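Local coordinates for protein ribulose-bisphosphate carboxylase (Alicyclobacillus acidocaldarius subsp. acidocaldarius, PDB 4NAS) that belongs to the ribulose-bisphosphate carboxylase large-chain family, with an N-terminal domain followed by a TIM-barrel domain, and is modelled with bound calcium ions, at residues A284-L288 with G289-R293. Numbering follows the deposited sequence.
Sequences ADIVL and GQLMR
G289 N and Q290 N both approach D285 O where the helix 284-295 widens into a pi-type turn. G289 N lies 3.0 Å from D285 O. Q290 N, five residues on from D285, donates to D285 O at 3.0 Å, in the carbonyl plane. The backbone of G289 is unusual for a helix, and the helix is kinked here.

The Q290 side chain runs out alongside I286, pointing the same way. CG is anti to the backbone N (chi1 -171°) and the chain stays extended. This lays Q290 OE1 3.7 Å from I286 CG1. The other amide atom, Q290 NE2, bonds to L113 O in strand 108-114.

L291 N repeats the five-residue step, donating to I286 O at 3.0 Å with an N-H...O angle of 165°. L291 CB and CG pack against the same oxygen, CG at 3.2 Å from I286 O. L291 CG also meets I286 CG2 at 3.8 Å, the two side chains crossing at a slant.

M292 is a selenomethionine. Its CG sits 3.3 Å from L288 O. The chain bends at chi2 (-59°) and turns back along L288, bringing M292 CE to 3.9 Å from L288 CD2. CE also approaches V287 O, which bonds to Y248 OH. Y248 touches the side chains of L291 and M292 as well.

R293 N returns to the normal alpha-helical step by bonding to G289 O. Its side chain leads away to the backbone oxygens of H322, A325, H329 and K330.

Successive bonds from residue i+5 to residue i define a pi-type turn, or pi-bulge. Here it lies in a mostly buried stretch of the helix in the connection from strand 264-267 to the neighbouring parallel strand 299-303, a beta-alpha-beta crossover of the TIM-barrel domain.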
loop_
_atom_site.group_PDB
_atom_site.type_symbol
_atom_site.label_atom_id
_atom_site.label_comp_id
_atom_site.label_asym_id
_atom_site.label_seq_id
_atom_site.Cartn_x
_atom_site.Cartn_y
_atom_site.Cartn_z
ATOM N N ALA B 284 3.413 13.220 -1.054
ATOM C CA ALA B 284 4.474 12.643 -0.243
ATOM C C ALA B 284 4.427 13.062 1.213
ATOM O O ALA B 284 4.789 12.281 2.065
ATOM C CB ALA B 284 5.839 12.921 -0.833
ATOM N N ASP B 285 3.958 14.270 1.524
ATOM C CA ASP B 285 3.949 14.678 2.924
ATOM C C ASP B 285 2.929 13.888 3.747
ATOM O O ASP B 285 3.052 13.763 4.975
ATOM C CB ASP B 285 3.722 16.183 3.071
ATOM C CG ASP B 285 2.396 16.614 2.499
ATOM O OD1 ASP B 285 2.233 16.492 1.266
ATOM O OD2 ASP B 285 1.525 17.055 3.274
ATOM N N ILE B 286 1.908 13.369 3.077
ATOM C CA ILE B 286 0.903 12.581 3.762
ATOM C C ILE B 286 1.502 11.194 3.979
ATOM O O ILE B 286 1.508 10.675 5.090
ATOM C CB ILE B 286 -0.415 12.497 2.942
ATOM C CG1 ILE B 286 -1.072 13.877 2.829
ATOM C CG2 ILE B 286 -1.398 11.421 3.532
ATOM C CD1 ILE B 286 -2.251 13.904 1.819
ATOM N N VAL B 287 2.049 10.631 2.911
ATOM C CA VAL B 287 2.568 9.251 2.924
ATOM C C VAL B 287 3.760 9.085 3.889
ATOM O O VAL B 287 3.817 8.145 4.691
ATOM C CB VAL B 287 3.004 8.820 1.512
ATOM C CG1 VAL B 287 3.625 7.419 1.535
ATOM C CG2 VAL B 287 1.820 8.858 0.531
ATOM N N LEU B 288 4.691 10.028 3.820
ATOM C CA LEU B 288 5.917 9.951 4.621
ATOM C C LEU B 288 5.886 10.809 5.866
ATOM O O LEU B 288 6.813 10.766 6.673
ATOM C CB LEU B 288 7.131 10.347 3.761
ATOM C CG LEU B 288 7.322 9.443 2.552
ATOM C CD1 LEU B 288 8.459 9.937 1.661
ATOM C CD2 LEU B 288 7.587 8.009 3.009
ATOM N N GLY B 289 4.828 11.592 6.060
ATOM C CA GLY B 289 4.858 12.520 7.174
ATOM C C GLY B 289 3.721 12.322 8.150
ATOM O O GLY B 289 3.887 11.776 9.251
ATOM N N GLN B 290 2.555 12.774 7.718
ATOM C CA GLN B 290 1.332 12.690 8.500
ATOM C C GLN B 290 1.016 11.266 8.940
ATOM O O GLN B 290 0.827 11.003 10.123
ATOM C CB GLN B 290 0.175 13.248 7.667
ATOM C CG GLN B 290 -1.147 13.426 8.434
ATOM C CD GLN B 290 -2.153 14.238 7.629
ATOM O OE1 GLN B 290 -2.165 14.184 6.401
ATOM N NE2 GLN B 290 -3.012 14.981 8.318
ATOM N N LEU B 291 0.928 10.357 7.988
ATOM C CA LEU B 291 0.589 8.963 8.264
ATOM C C LEU B 291 1.653 8.227 9.099
ATOM O O LEU B 291 1.322 7.386 9.946
ATOM C CB LEU B 291 0.396 8.216 6.945
ATOM C CG LEU B 291 -0.797 8.700 6.112
ATOM C CD1 LEU B 291 -1.078 7.741 4.970
ATOM C CD2 LEU B 291 -1.999 8.847 6.987
HETATM N N MSE B 292 2.923 8.530 8.835
HETATM C CA MSE B 292 4.028 7.939 9.592
HETATM C C MSE B 292 3.988 8.284 11.077
HETATM O O MSE B 292 4.188 7.417 11.926
HETATM C CB MSE B 292 5.371 8.396 9.019
HETATM C CG MSE B 292 5.696 7.836 7.669
HETATM SE SE MSE B 292 5.745 5.902 7.714
HETATM C CE MSE B 292 6.486 5.653 5.956
ATOM N N ARG B 293 3.753 9.558 11.394
ATOM C CA ARG B 293 3.658 9.974 12.794
ATOM C C ARG B 293 2.460 9.285 13.475
ATOM O O ARG B 293 2.546 8.803 14.614
ATOM C CB ARG B 293 3.577 11.510 12.909
ATOM C CG ARG B 293 3.463 12.034 14.330
ATOM C CD ARG B 293 3.542 13.565 14.324
ATOM N NE ARG B 293 3.668 14.117 15.667
ATOM C CZ ARG B 293 3.655 15.418 15.941
ATOM N NH1 ARG B 293 3.766 15.834 17.198
ATOM N NH2 ARG B 293 3.497 16.295 14.961
#